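Local coordinates for RNA-directed RNA polymerase (Infectious pancreatic necrosis virus, PDB 3ZED), which probably copies the viral genome as an RNA-dependent RNA polymerase that occurs both free and covalently attached to the genomic RNA, at residues L330-V335 against G472-F477; C410-M415 against A448-V453; L423-T428 against A724-L729; Y436-A441 against L745-A750; L729-K734 against Q767-M772. All coordinates share one frame; numbering follows the deposited sequence.

Contact 1. Residues L330-V335 against G472-F477; sequences LLLSMV and GNAFTF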
# COMPACT_ATOMS: atom_id res chain seq x y z
N LEU B 330 -10.85 -9.18 -2.96
CA LEU B 330 -10.89 -10.47 -2.27
C LEU B 330 -10.05 -11.53 -3.02
O LEU B 330 -9.22 -12.20 -2.40
CB LEU B 330 -12.37 -10.90 -2.13
CG LEU B 330 -12.74 -12.05 -1.17
CD1 LEU B 330 -12.25 -11.78 0.28
CD2 LEU B 330 -14.24 -12.29 -1.20
N LEU B 331 -10.23 -11.64 -4.35
CA LEU B 331 -9.51 -12.60 -5.20
C LEU B 331 -7.99 -12.30 -5.26
O LEU B 331 -7.19 -13.22 -5.15
CB LEU B 331 -10.10 -12.63 -6.62
CG LEU B 331 -11.53 -13.18 -6.76
CD1 LEU B 331 -12.10 -12.83 -8.15
CD2 LEU B 331 -11.60 -14.68 -6.51
N LEU B 332 -7.62 -11.01 -5.37
CA LEU B 332 -6.22 -10.59 -5.39
C LEU B 332 -5.54 -10.86 -4.04
O LEU B 332 -4.41 -11.37 -4.01
CB LEU B 332 -6.10 -9.07 -5.72
CG LEU B 332 -6.40 -8.60 -7.14
CD1 LEU B 332 -6.27 -7.11 -7.24
CD2 LEU B 332 -5.49 -9.25 -8.16
N SER B 333 -6.23 -10.52 -2.94
CA SER B 333 -5.74 -10.66 -1.56
C SER B 333 -5.53 -12.10 -1.18
O SER B 333 -4.65 -12.37 -0.37
CB SER B 333 -6.67 -9.97 -0.57
OG SER B 333 -6.70 -8.58 -0.86
N MET B 334 -6.30 -13.03 -1.80
CA MET B 334 -6.13 -14.47 -1.58
C MET B 334 -4.75 -14.96 -2.12
O MET B 334 -4.22 -15.95 -1.63
CB MET B 334 -7.27 -15.26 -2.25
CG MET B 334 -8.52 -15.29 -1.43
SD MET B 334 -9.95 -15.96 -2.32
CE MET B 334 -9.50 -17.69 -2.44
N VAL B 335 -4.15 -14.25 -3.09
CA VAL B 335 -2.84 -14.61 -3.66
C VAL B 335 -1.70 -13.97 -2.81
O VAL B 335 -0.73 -14.65 -2.48
CB VAL B 335 -2.74 -14.19 -5.17
CG1 VAL B 335 -1.38 -14.57 -5.77
CG2 VAL B 335 -3.89 -14.79 -5.99
N GLY B 472 -4.13 2.00 -4.19
CA GLY B 472 -4.98 1.44 -3.14
C GLY B 472 -5.36 0.00 -3.41
O GLY B 472 -5.82 -0.68 -2.50
N ASN B 473 -5.14 -0.50 -4.65
CA ASN B 473 -5.43 -1.91 -4.95
C ASN B 473 -4.51 -2.79 -4.08
O ASN B 473 -3.48 -2.32 -3.59
CB ASN B 473 -5.31 -2.23 -6.46
CG ASN B 473 -3.94 -2.66 -6.95
OD1 ASN B 473 -3.55 -3.83 -6.85
ND2 ASN B 473 -3.20 -1.76 -7.54
N ALA B 474 -4.90 -4.07 -3.86
CA ALA B 474 -4.20 -5.04 -3.01
C ALA B 474 -2.70 -5.20 -3.37
O ALA B 474 -1.90 -5.49 -2.49
CB ALA B 474 -4.90 -6.38 -3.10
N PHE B 475 -2.33 -4.99 -4.63
CA PHE B 475 -0.94 -5.14 -5.08
C PHE B 475 -0.17 -3.81 -5.17
O PHE B 475 0.95 -3.82 -5.69
CB PHE B 475 -0.90 -5.89 -6.43
CG PHE B 475 -0.91 -7.41 -6.30
CD1 PHE B 475 -1.92 -8.06 -5.60
CD2 PHE B 475 0.10 -8.18 -6.87
CE1 PHE B 475 -1.90 -9.46 -5.44
CE2 PHE B 475 0.11 -9.56 -6.73
CZ PHE B 475 -0.89 -10.20 -6.01
N THR B 476 -0.71 -2.70 -4.62
CA THR B 476 -0.06 -1.38 -4.73
C THR B 476 1.42 -1.44 -4.23
O THR B 476 2.34 -1.11 -5.01
CB THR B 476 -0.87 -0.27 -4.02
OG1 THR B 476 -2.17 -0.17 -4.62
CG2 THR B 476 -0.18 1.10 -4.11
N PHE B 477 1.64 -1.87 -2.98
CA PHE B 477 2.98 -1.97 -2.37
C PHE B 477 3.90 -2.88 -3.21
O PHE B 477 5.04 -2.49 -3.51
CB PHE B 477 2.91 -2.52 -0.92
CG PHE B 477 4.28 -2.83 -0.32
CD1 PHE B 477 4.90 -4.05 -0.57
CD2 PHE B 477 4.94 -1.90 0.46
CE1 PHE B 477 6.20 -4.30 -0.10
CE2 PHE B 477 6.23 -2.15 0.95
CZ PHE B 477 6.85 -3.34 0.65
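L332, on helix 326-340, and A474, in the turn that leads into helix 476-493, meet through their methylene and methyl carbons: L332 CB lies 3.9 Å from A474 CB. Traced outward, the leucine has its CG turned away from the carbonyl carbon (chi1 -71°), which sends its branches to two neighbours: CD1 passes 4.3 Å from N473 OD1, while CD2 turns to M415 of helix 412-426. The small methyl of A474 suits a place where turn and helix come close, for it also rests 3.6 Å from S333 OG. That hydroxyl is already engaged with the carbonyl of H329, one helical turn back, so it can face a methyl without losing a polar partner. F475 brings its ring edge: L332 O lies at that edge, in the ring plane, 3.5 Å from F475 CE1, and CZ reaches V335 CG1 at 4.4 Å. N473 shapes the turn through its side chain: F475 N donates to N473 OD1 (2.8 Å) from above the carbonyl plane, an Asx turn. A type I beta turn runs over N473-T476, and N473 O takes both T476 N and T476 OG1, the latter at 2.7 Å. The whole contact lies within the palm of the polymerase, where M415, M419 and L422 of helix 412-426 pack on the F475 ring and W440 and F443 of helix 438-452 touch L331 of helix 326-340.

Contact 2. Residues C410-M415 against A448-V453; sequences CTPQHM and APSMVV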
# COMPACT_ATOMS: atom_id res chain seq x y z
N CYS B 410 3.49 1.87 -13.46
CA CYS B 410 3.19 0.45 -13.51
C CYS B 410 2.50 0.03 -14.81
O CYS B 410 1.53 0.66 -15.24
CB CYS B 410 2.37 0.04 -12.30
SG CYS B 410 2.34 -1.74 -11.99
N THR B 411 3.03 -1.03 -15.43
CA THR B 411 2.43 -1.67 -16.60
C THR B 411 1.74 -2.95 -16.11
O THR B 411 2.18 -3.51 -15.09
CB THR B 411 3.46 -2.00 -17.71
OG1 THR B 411 4.30 -3.05 -17.26
CG2 THR B 411 4.26 -0.78 -18.17
N PRO B 412 0.72 -3.50 -16.82
CA PRO B 412 0.14 -4.79 -16.38
C PRO B 412 1.23 -5.87 -16.26
O PRO B 412 1.14 -6.73 -15.38
CB PRO B 412 -0.88 -5.11 -17.48
CG PRO B 412 -1.26 -3.75 -18.04
CD PRO B 412 0.05 -3.00 -18.04
N GLN B 413 2.30 -5.76 -17.08
CA GLN B 413 3.45 -6.68 -17.12
C GLN B 413 4.29 -6.63 -15.85
O GLN B 413 4.86 -7.65 -15.48
CB GLN B 413 4.32 -6.43 -18.37
CG GLN B 413 3.66 -6.95 -19.68
CD GLN B 413 2.52 -6.06 -20.19
OE1 GLN B 413 2.44 -4.86 -19.88
NE2 GLN B 413 1.59 -6.64 -20.93
N HIS B 414 4.35 -5.47 -15.16
CA HIS B 414 5.03 -5.38 -13.86
C HIS B 414 4.29 -6.23 -12.83
O HIS B 414 4.92 -7.00 -12.10
CB HIS B 414 5.11 -3.93 -13.37
CG HIS B 414 6.15 -3.10 -14.05
ND1 HIS B 414 5.79 -2.16 -15.01
CD2 HIS B 414 7.49 -3.07 -13.87
CE1 HIS B 414 6.93 -1.59 -15.39
NE2 HIS B 414 7.98 -2.10 -14.73
N MET B 415 2.94 -6.11 -12.80
CA MET B 415 2.13 -6.90 -11.86
C MET B 415 2.19 -8.39 -12.21
O MET B 415 2.21 -9.22 -11.31
CB MET B 415 0.68 -6.41 -11.84
CG MET B 415 -0.18 -7.18 -10.87
SD MET B 415 -1.69 -6.32 -10.50
CE MET B 415 -2.54 -7.61 -9.63
N ALA B 448 -5.92 -11.09 -13.91
CA ALA B 448 -5.81 -10.16 -12.77
C ALA B 448 -4.96 -8.91 -13.06
O ALA B 448 -5.46 -7.83 -12.74
CB ALA B 448 -5.28 -10.88 -11.53
N PRO B 449 -3.74 -8.95 -13.65
CA PRO B 449 -3.00 -7.70 -13.87
C PRO B 449 -3.76 -6.64 -14.67
O PRO B 449 -3.60 -5.46 -14.35
CB PRO B 449 -1.73 -8.17 -14.60
CG PRO B 449 -1.53 -9.58 -14.14
CD PRO B 449 -2.94 -10.12 -14.09
N SER B 450 -4.64 -7.03 -15.63
CA SER B 450 -5.40 -6.06 -16.45
C SER B 450 -6.70 -5.63 -15.79
O SER B 450 -7.39 -4.75 -16.31
CB SER B 450 -5.66 -6.59 -17.85
OG SER B 450 -4.50 -6.40 -18.63
N MET B 451 -7.01 -6.19 -14.64
CA MET B 451 -8.20 -5.76 -13.92
C MET B 451 -7.90 -4.53 -13.06
O MET B 451 -8.81 -3.75 -12.78
CB MET B 451 -8.75 -6.90 -13.07
CG MET B 451 -9.52 -7.92 -13.89
SD MET B 451 -9.92 -9.30 -12.82
CE MET B 451 -11.50 -8.79 -12.22
N VAL B 452 -6.64 -4.34 -12.65
CA VAL B 452 -6.29 -3.23 -11.74
C VAL B 452 -5.14 -2.35 -12.31
O VAL B 452 -4.84 -1.32 -11.72
CB VAL B 452 -5.99 -3.72 -10.29
CG1 VAL B 452 -7.22 -4.40 -9.68
CG2 VAL B 452 -4.78 -4.64 -10.23
N VAL B 453 -4.55 -2.74 -13.47
CA VAL B 453 -3.47 -1.95 -14.11
C VAL B 453 -3.88 -1.61 -15.54
O VAL B 453 -4.21 -2.51 -16.32
CB VAL B 453 -2.07 -2.62 -14.07
CG1 VAL B 453 -0.99 -1.63 -14.51
CG2 VAL B 453 -1.75 -3.23 -12.69
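V453 and P412 meet where the start of helix 412-426, opened by a capping box, packs on the end of helix 438-452 in the palm domain. The first shell is apolar. V453 CG1, anti to its backbone N (chi1 -169°), presses on the backbone where the helix begins, 3.4 Å from P412 N, and on the proline ring carbon CD at 3.9 Å. Its other branch, CG2, turns to M415. That methionine is fully extended and runs at about a right angle to P449 and to V452; its SD sits 3.5 Å from V452 CG2 and 3.8 Å from V453 CG2. A long, flexible thioether suits this seam because it can follow several branched neighbours at once. Prolines fit both sides, being compact and lacking an N-H: P412 occupies the first turn of its helix, P449 accompanies a kink, and P449 CB lies 3.3 Å from P412 O. L782 of helix 781-789 lies against both, and its carbonyl receives a hydrogen bond from S450 OG. Further out, the capping box fixes the P412 end: H414 N donates to T411 OG1, and T411 N donates in return to H414 ND1 (3.0 Å, N-H...acceptor angle 161°), with the donor 15° out of the imidazole plane.

Contact 3. Residues L423-T428 against A724-L729; sequences LTRGWT and AVWRLL
Packing over a ring face dominates where T424 meets W726. The threonine CB stands 3.5 Å from the centroid of the five-membered ring and 6° off its normal, a CH-pi contact, with T424 CG2 also 3.5 Å from W726 CG. A beta-branched side chain serves well here, since its methyl rests on the indole while OG1 turns away to bond with the Y420 carbonyl.

The guanidinium of R425 reaches the six-membered part of the same indole, its plane 27° from that of the ring and NH1 3.3 Å from W726 CZ3. The contact joins the palm's helix 412-426 to helix 724-732 of the C-terminal region. The arginine chain bends at chi2 (67°), which brings NH1 back to T424 OG1 in a nearly straight bond of 3.1 Å lying in the guanidinium plane. Salt bridges to E195 and E202 occupy NH2 and NE.

Purely aliphatic contact follows one helical turn on from W726: L729 CD2 sits 3.6 Å from L423 CB and 3.7 Å from T424 CG2, the two leucines crossing at about a right angle.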
# COMPACT_ATOMS: atom_id res chain seq x y z
N LEU B 423 3.75 -16.90 -7.23
CA LEU B 423 3.32 -18.27 -7.55
C LEU B 423 4.48 -19.26 -7.62
O LEU B 423 4.26 -20.42 -7.33
CB LEU B 423 2.50 -18.33 -8.84
CG LEU B 423 0.97 -18.33 -8.66
CD1 LEU B 423 0.47 -16.99 -8.07
CD2 LEU B 423 0.27 -18.60 -9.99
N THR B 424 5.71 -18.81 -7.95
CA THR B 424 6.86 -19.70 -8.03
C THR B 424 7.57 -19.81 -6.66
O THR B 424 7.93 -20.90 -6.26
CB THR B 424 7.84 -19.28 -9.16
OG1 THR B 424 8.30 -17.95 -8.95
CG2 THR B 424 7.24 -19.39 -10.55
N ARG B 425 7.77 -18.69 -5.95
CA ARG B 425 8.51 -18.69 -4.69
C ARG B 425 7.61 -18.81 -3.45
O ARG B 425 8.10 -19.23 -2.40
CB ARG B 425 9.40 -17.42 -4.57
CG ARG B 425 10.77 -17.51 -5.25
CD ARG B 425 10.70 -17.60 -6.77
NE ARG B 425 12.03 -17.61 -7.36
CZ ARG B 425 12.30 -17.77 -8.65
NH1 ARG B 425 11.31 -17.91 -9.53
NH2 ARG B 425 13.55 -17.77 -9.08
N GLY B 426 6.34 -18.44 -3.56
CA GLY B 426 5.41 -18.50 -2.44
C GLY B 426 4.53 -19.73 -2.49
O GLY B 426 4.68 -20.65 -1.68
N TRP B 427 3.63 -19.77 -3.49
CA TRP B 427 2.63 -20.82 -3.74
C TRP B 427 3.27 -22.07 -4.34
O TRP B 427 2.86 -22.55 -5.41
CB TRP B 427 1.53 -20.24 -4.64
CG TRP B 427 0.72 -19.20 -3.92
CD1 TRP B 427 0.80 -17.85 -4.07
CD2 TRP B 427 -0.21 -19.44 -2.85
NE1 TRP B 427 -0.06 -17.23 -3.20
CE2 TRP B 427 -0.69 -18.18 -2.43
CE3 TRP B 427 -0.69 -20.60 -2.21
CZ2 TRP B 427 -1.63 -18.04 -1.41
CZ3 TRP B 427 -1.61 -20.46 -1.18
CH2 TRP B 427 -2.09 -19.20 -0.80
N THR B 428 4.25 -22.62 -3.61
CA THR B 428 4.98 -23.82 -4.05
C THR B 428 5.18 -24.78 -2.87
O THR B 428 5.51 -24.34 -1.77
CB THR B 428 6.32 -23.42 -4.73
OG1 THR B 428 6.93 -24.59 -5.28
CG2 THR B 428 7.31 -22.75 -3.77
N ALA B 724 10.25 -27.04 -14.47
CA ALA B 724 9.28 -27.16 -15.56
C ALA B 724 7.95 -26.51 -15.20
O ALA B 724 7.33 -25.88 -16.06
CB ALA B 724 9.08 -28.62 -15.94
N VAL B 725 7.55 -26.58 -13.91
CA VAL B 725 6.33 -25.95 -13.38
C VAL B 725 6.43 -24.42 -13.58
O VAL B 725 5.48 -23.78 -14.05
CB VAL B 725 6.07 -26.33 -11.88
CG1 VAL B 725 4.90 -25.54 -11.29
CG2 VAL B 725 5.86 -27.84 -11.70
N TRP B 726 7.61 -23.86 -13.24
CA TRP B 726 7.90 -22.43 -13.35
C TRP B 726 7.99 -22.03 -14.82
O TRP B 726 7.48 -20.97 -15.18
CB TRP B 726 9.20 -22.09 -12.60
CG TRP B 726 9.17 -22.30 -11.10
CD1 TRP B 726 8.17 -22.88 -10.36
CD2 TRP B 726 10.20 -21.93 -10.17
NE1 TRP B 726 8.51 -22.88 -9.02
CE2 TRP B 726 9.76 -22.32 -8.88
CE3 TRP B 726 11.45 -21.30 -10.30
CZ2 TRP B 726 10.52 -22.09 -7.73
CZ3 TRP B 726 12.22 -21.10 -9.16
CH2 TRP B 726 11.74 -21.47 -7.89
N ARG B 727 8.56 -22.90 -15.68
CA ARG B 727 8.66 -22.69 -17.12
C ARG B 727 7.27 -22.60 -17.74
O ARG B 727 7.05 -21.73 -18.58
CB ARG B 727 9.47 -23.80 -17.78
CG ARG B 727 10.91 -23.39 -17.99
CD ARG B 727 11.63 -24.32 -18.93
NE ARG B 727 12.24 -25.41 -18.16
CZ ARG B 727 12.13 -26.70 -18.43
NH1 ARG B 727 11.41 -27.12 -19.47
NH2 ARG B 727 12.72 -27.60 -17.65
N LEU B 728 6.32 -23.43 -17.27
CA LEU B 728 4.92 -23.40 -17.73
C LEU B 728 4.27 -22.07 -17.37
O LEU B 728 3.52 -21.52 -18.19
CB LEU B 728 4.12 -24.56 -17.11
CG LEU B 728 4.33 -25.97 -17.69
CD1 LEU B 728 3.47 -26.97 -16.97
CD2 LEU B 728 3.99 -26.03 -19.18
N LEU B 729 4.57 -21.53 -16.18
CA LEU B 729 4.04 -20.26 -15.68
C LEU B 729 4.62 -19.09 -16.48
O LEU B 729 3.89 -18.13 -16.77
CB LEU B 729 4.32 -20.09 -14.18
CG LEU B 729 3.34 -19.18 -13.46
CD1 LEU B 729 2.01 -19.91 -13.20
CD2 LEU B 729 3.96 -18.63 -12.16

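Contact 4. Residues Y436-A441 against L745-A750; sequences YNPTWA and LALKPA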
# COMPACT_ATOMS: atom_id res chain seq x y z
N TYR B 436 -1.53 -24.35 -6.41
CA TYR B 436 -2.56 -23.74 -7.23
C TYR B 436 -2.93 -24.69 -8.37
O TYR B 436 -2.17 -25.59 -8.71
CB TYR B 436 -2.11 -22.37 -7.78
CG TYR B 436 -0.80 -22.38 -8.55
CD1 TYR B 436 -0.76 -22.76 -9.90
CD2 TYR B 436 0.39 -22.02 -7.94
CE1 TYR B 436 0.44 -22.77 -10.61
CE2 TYR B 436 1.60 -22.04 -8.64
CZ TYR B 436 1.62 -22.42 -9.98
OH TYR B 436 2.80 -22.44 -10.67
N ASN B 437 -4.11 -24.47 -8.96
CA ASN B 437 -4.61 -25.23 -10.09
C ASN B 437 -4.60 -24.34 -11.36
O ASN B 437 -4.27 -23.14 -11.26
CB ASN B 437 -6.01 -25.80 -9.77
CG ASN B 437 -7.16 -24.84 -9.53
OD1 ASN B 437 -7.15 -23.66 -9.90
ND2 ASN B 437 -8.23 -25.38 -9.00
N PRO B 438 -4.96 -24.88 -12.56
CA PRO B 438 -4.94 -24.04 -13.77
C PRO B 438 -5.87 -22.81 -13.71
O PRO B 438 -5.50 -21.75 -14.23
CB PRO B 438 -5.37 -25.00 -14.88
CG PRO B 438 -4.95 -26.34 -14.39
CD PRO B 438 -5.29 -26.29 -12.92
N THR B 439 -7.05 -22.93 -13.07
CA THR B 439 -7.99 -21.80 -12.95
C THR B 439 -7.34 -20.61 -12.22
O THR B 439 -7.45 -19.48 -12.70
CB THR B 439 -9.27 -22.25 -12.24
OG1 THR B 439 -9.90 -23.21 -13.07
CG2 THR B 439 -10.24 -21.09 -11.94
N TRP B 440 -6.66 -20.88 -11.09
CA TRP B 440 -6.03 -19.81 -10.33
C TRP B 440 -4.76 -19.27 -11.01
O TRP B 440 -4.48 -18.08 -10.89
CB TRP B 440 -5.77 -20.23 -8.89
CG TRP B 440 -6.96 -19.96 -8.02
CD1 TRP B 440 -8.00 -20.81 -7.76
CD2 TRP B 440 -7.30 -18.71 -7.40
NE1 TRP B 440 -8.92 -20.19 -6.94
CE2 TRP B 440 -8.51 -18.90 -6.71
CE3 TRP B 440 -6.67 -17.45 -7.35
CZ2 TRP B 440 -9.13 -17.86 -6.00
CZ3 TRP B 440 -7.26 -16.44 -6.61
CH2 TRP B 440 -8.48 -16.65 -5.95
N ALA B 441 -4.05 -20.12 -11.79
CA ALA B 441 -2.89 -19.68 -12.60
C ALA B 441 -3.39 -18.73 -13.71
O ALA B 441 -2.72 -17.75 -14.00
CB ALA B 441 -2.18 -20.88 -13.22
N LEU B 745 -4.18 -28.49 -19.47
CA LEU B 745 -3.77 -29.90 -19.60
C LEU B 745 -2.28 -30.06 -19.26
O LEU B 745 -1.90 -31.07 -18.68
CB LEU B 745 -4.05 -30.43 -21.01
CG LEU B 745 -5.51 -30.79 -21.35
CD1 LEU B 745 -5.62 -31.34 -22.79
CD2 LEU B 745 -6.05 -31.89 -20.43
N ALA B 746 -1.45 -29.05 -19.56
CA ALA B 746 -0.02 -29.08 -19.28
C ALA B 746 0.29 -28.97 -17.77
O ALA B 746 1.21 -29.63 -17.29
CB ALA B 746 0.68 -27.97 -20.05
N LEU B 747 -0.50 -28.17 -17.02
CA LEU B 747 -0.32 -27.98 -15.58
C LEU B 747 -1.07 -29.02 -14.73
O LEU B 747 -0.68 -29.25 -13.58
CB LEU B 747 -0.78 -26.56 -15.18
CG LEU B 747 -0.51 -26.07 -13.73
CD1 LEU B 747 0.97 -26.18 -13.35
CD2 LEU B 747 -0.99 -24.65 -13.56
N LYS B 748 -2.13 -29.65 -15.30
CA LYS B 748 -2.97 -30.64 -14.58
C LYS B 748 -2.14 -31.73 -13.84
O LYS B 748 -2.42 -31.92 -12.67
CB LYS B 748 -4.01 -31.28 -15.51
CG LYS B 748 -5.18 -31.90 -14.77
CD LYS B 748 -6.04 -32.76 -15.70
CE LYS B 748 -7.19 -33.41 -14.97
NZ LYS B 748 -8.00 -34.25 -15.88
N PRO B 749 -1.10 -32.40 -14.42
CA PRO B 749 -0.38 -33.43 -13.64
C PRO B 749 0.29 -32.89 -12.38
O PRO B 749 0.18 -33.51 -11.32
CB PRO B 749 0.64 -33.99 -14.64
CG PRO B 749 0.04 -33.73 -15.98
CD PRO B 749 -0.59 -32.37 -15.81
N ALA B 750 0.96 -31.73 -12.48
CA ALA B 750 1.66 -31.07 -11.37
C ALA B 750 0.71 -30.54 -10.33
O ALA B 750 1.00 -30.67 -9.16
CB ALA B 750 2.53 -29.95 -11.89
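The capped N-terminus of palm helix 438-452 receives L747 from helix 740-752 of the C-terminal region, so the contact ties these two parts of the polymerase together. L747 carries it through one methyl. The side chain stretches away from its own backbone N (chi1 -172°), projects toward the palm helix and places CD2 among three residues: 3.8 Å from Y436 CE1, 4.0 Å from A441 CB and 4.0 Å from P438 CA. The tyrosine offers its ring edge, near its plane, and the two side chains run at about a right angle. Leucine reaches far enough to enter this site, while the small A441 lets it approach the helix surface. P438 adds CG against L747 CB at 4.2 Å; its ring suits the first turn, where no backbone N-H is needed. Further along helix 740-752 the kink coincides with P749. N437, whose ND2 turns to an acidic side chain of another protein's chain, caps the palm helix: W440 N donates to N437 OD1 over 3.1 Å, nearly along the C=O axis.

Contact 5. Residues L729-K734 against Q767-M772; sequences LDQRTK and QQQLLM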
# COMPACT_ATOMS: atom_id res chain seq x y z
N LEU B 729 4.57 -21.53 -16.18
CA LEU B 729 4.04 -20.26 -15.68
C LEU B 729 4.62 -19.09 -16.48
O LEU B 729 3.89 -18.13 -16.77
CB LEU B 729 4.32 -20.09 -14.18
CG LEU B 729 3.34 -19.18 -13.46
CD1 LEU B 729 2.01 -19.91 -13.20
CD2 LEU B 729 3.96 -18.63 -12.16
N ASP B 730 5.89 -19.16 -16.85
CA ASP B 730 6.52 -18.15 -17.70
C ASP B 730 5.93 -18.21 -19.13
O ASP B 730 5.67 -17.16 -19.71
CB ASP B 730 8.05 -18.35 -17.74
CG ASP B 730 8.79 -17.20 -18.39
OD1 ASP B 730 8.45 -16.03 -18.10
OD2 ASP B 730 9.74 -17.48 -19.17
N GLN B 731 5.70 -19.42 -19.68
CA GLN B 731 5.12 -19.62 -21.02
C GLN B 731 3.70 -19.04 -21.07
O GLN B 731 3.32 -18.41 -22.08
CB GLN B 731 5.11 -21.12 -21.38
CG GLN B 731 6.50 -21.70 -21.66
CD GLN B 731 6.52 -23.22 -21.78
OE1 GLN B 731 5.48 -23.88 -21.88
NE2 GLN B 731 7.70 -23.81 -21.78
N ARG B 732 2.95 -19.19 -19.94
CA ARG B 732 1.59 -18.70 -19.71
C ARG B 732 1.48 -17.16 -19.94
O ARG B 732 0.43 -16.68 -20.38
CB ARG B 732 1.16 -19.08 -18.28
CG ARG B 732 -0.29 -18.76 -17.91
CD ARG B 732 -0.68 -19.34 -16.56
NE ARG B 732 -0.98 -20.77 -16.61
CZ ARG B 732 -2.14 -21.29 -17.01
NH1 ARG B 732 -3.10 -20.50 -17.48
NH2 ARG B 732 -2.34 -22.60 -16.97
N THR B 733 2.58 -16.42 -19.70
CA THR B 733 2.62 -14.95 -19.88
C THR B 733 2.78 -14.56 -21.34
O THR B 733 2.54 -13.40 -21.68
CB THR B 733 3.73 -14.29 -19.02
OG1 THR B 733 5.02 -14.58 -19.57
CG2 THR B 733 3.67 -14.69 -17.55
N LYS B 734 3.16 -15.51 -22.21
CA LYS B 734 3.43 -15.30 -23.63
C LYS B 734 2.36 -15.87 -24.56
O LYS B 734 2.21 -15.36 -25.67
CB LYS B 734 4.80 -15.91 -24.00
CG LYS B 734 5.99 -15.24 -23.30
CD LYS B 734 7.10 -16.23 -23.04
CE LYS B 734 8.32 -15.59 -22.43
NZ LYS B 734 9.37 -16.60 -22.15
N GLN B 767 7.09 -29.89 -24.85
CA GLN B 767 6.06 -29.98 -25.88
C GLN B 767 5.47 -28.58 -26.16
O GLN B 767 5.38 -28.17 -27.32
CB GLN B 767 4.97 -30.95 -25.42
CG GLN B 767 3.99 -31.43 -26.48
CD GLN B 767 2.95 -32.32 -25.86
OE1 GLN B 767 1.77 -31.98 -25.80
NE2 GLN B 767 3.38 -33.46 -25.32
N GLN B 768 5.12 -27.84 -25.09
CA GLN B 768 4.56 -26.50 -25.18
C GLN B 768 5.58 -25.49 -25.74
O GLN B 768 5.19 -24.59 -26.48
CB GLN B 768 4.02 -26.05 -23.81
CG GLN B 768 2.97 -24.95 -23.92
CD GLN B 768 2.20 -24.78 -22.64
OE1 GLN B 768 1.14 -25.39 -22.44
NE2 GLN B 768 2.70 -23.94 -21.75
N GLN B 769 6.87 -25.65 -25.42
CA GLN B 769 7.95 -24.79 -25.92
C GLN B 769 8.05 -24.90 -27.45
O GLN B 769 8.28 -23.88 -28.11
CB GLN B 769 9.29 -25.16 -25.27
CG GLN B 769 10.37 -24.09 -25.36
CD GLN B 769 10.10 -22.92 -24.44
OE1 GLN B 769 10.27 -23.01 -23.21
NE2 GLN B 769 9.69 -21.80 -25.01
N LEU B 770 7.83 -26.12 -28.00
CA LEU B 770 7.86 -26.39 -29.44
C LEU B 770 6.72 -25.71 -30.18
O LEU B 770 6.98 -25.10 -31.22
CB LEU B 770 7.83 -27.90 -29.75
CG LEU B 770 9.03 -28.75 -29.34
CD1 LEU B 770 8.72 -30.21 -29.51
CD2 LEU B 770 10.27 -28.39 -30.16
N LEU B 771 5.47 -25.80 -29.67
CA LEU B 771 4.31 -25.18 -30.33
C LEU B 771 4.37 -23.63 -30.27
O LEU B 771 3.66 -22.97 -31.03
CB LEU B 771 2.94 -25.69 -29.81
CG LEU B 771 2.65 -25.69 -28.31
CD1 LEU B 771 1.92 -24.42 -27.88
CD2 LEU B 771 1.84 -26.92 -27.92
N MET B 772 5.27 -23.07 -29.43
CA MET B 772 5.47 -21.63 -29.29
C MET B 772 6.28 -21.03 -30.46
O MET B 772 6.41 -19.81 -30.54
CB MET B 772 6.12 -21.30 -27.94
CG MET B 772 5.15 -21.39 -26.78
SD MET B 772 5.86 -20.98 -25.17
CE MET B 772 5.79 -19.25 -25.23
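Q731 lies between two glutamines of the facing helix, joining helix 724-732 to helix 757-771 in the helical C-terminal region. Its chain is extended beyond CG, carrying the amide to the facing helix, where each end finds a different partner. OE1 accepts from Q768 NE2 at 2.8 Å; the donor lies in the carbonyl plane of Q731, although OE1 itself is 29° out of the Q768 amide plane, and the two amides are turned 63° from each other. The nitrogen end, NE2, makes a weak bond of 3.0 Å to Q769 OE1, whose amide is turned even further, 80° from that of Q731. A glutamine suits this place because one amide can both accept and donate, and in this buried residue the oxygen is thereby given a donor; NE2 also has a weak bond to the A765 carbonyl. The stem of the same side chain is apolar: CG packs 3.6 Å from M772 SD, the two side chains running obliquely. The methionine bends at its last torsion, which turns its methyl toward K734. There the two side chains cross at about a right angle, and the lysine's charged end, NZ, goes instead to D730 OD2, in a salt bridge of 3.1 Å. The methyl, M772 CE, ends 3.7 Å from K734 CB.

The five contacts form a chain of packing from the palm core to the C-terminal edge. Contacts 1 and 2, with centres 11 Å apart, share an apolar seam: L332 CD2 and F475 CG each lie 3.7 Å from M415 CE. N473 and V452 are each about 12 Å, side chain to side chain, from residues of the predicted GTP site, and the side chain of T411 lies about 8 Å from a bound potassium ion. W427 of contact 3 links back to contact 1, its NE1 probably hydrogen-bonded to V335 O. Contacts 3 and 4, also 11 Å apart between centres, meet at Y436, while contact 5 shares L729 with contact 3 and sends R732 against A441 and L747 of contact 4.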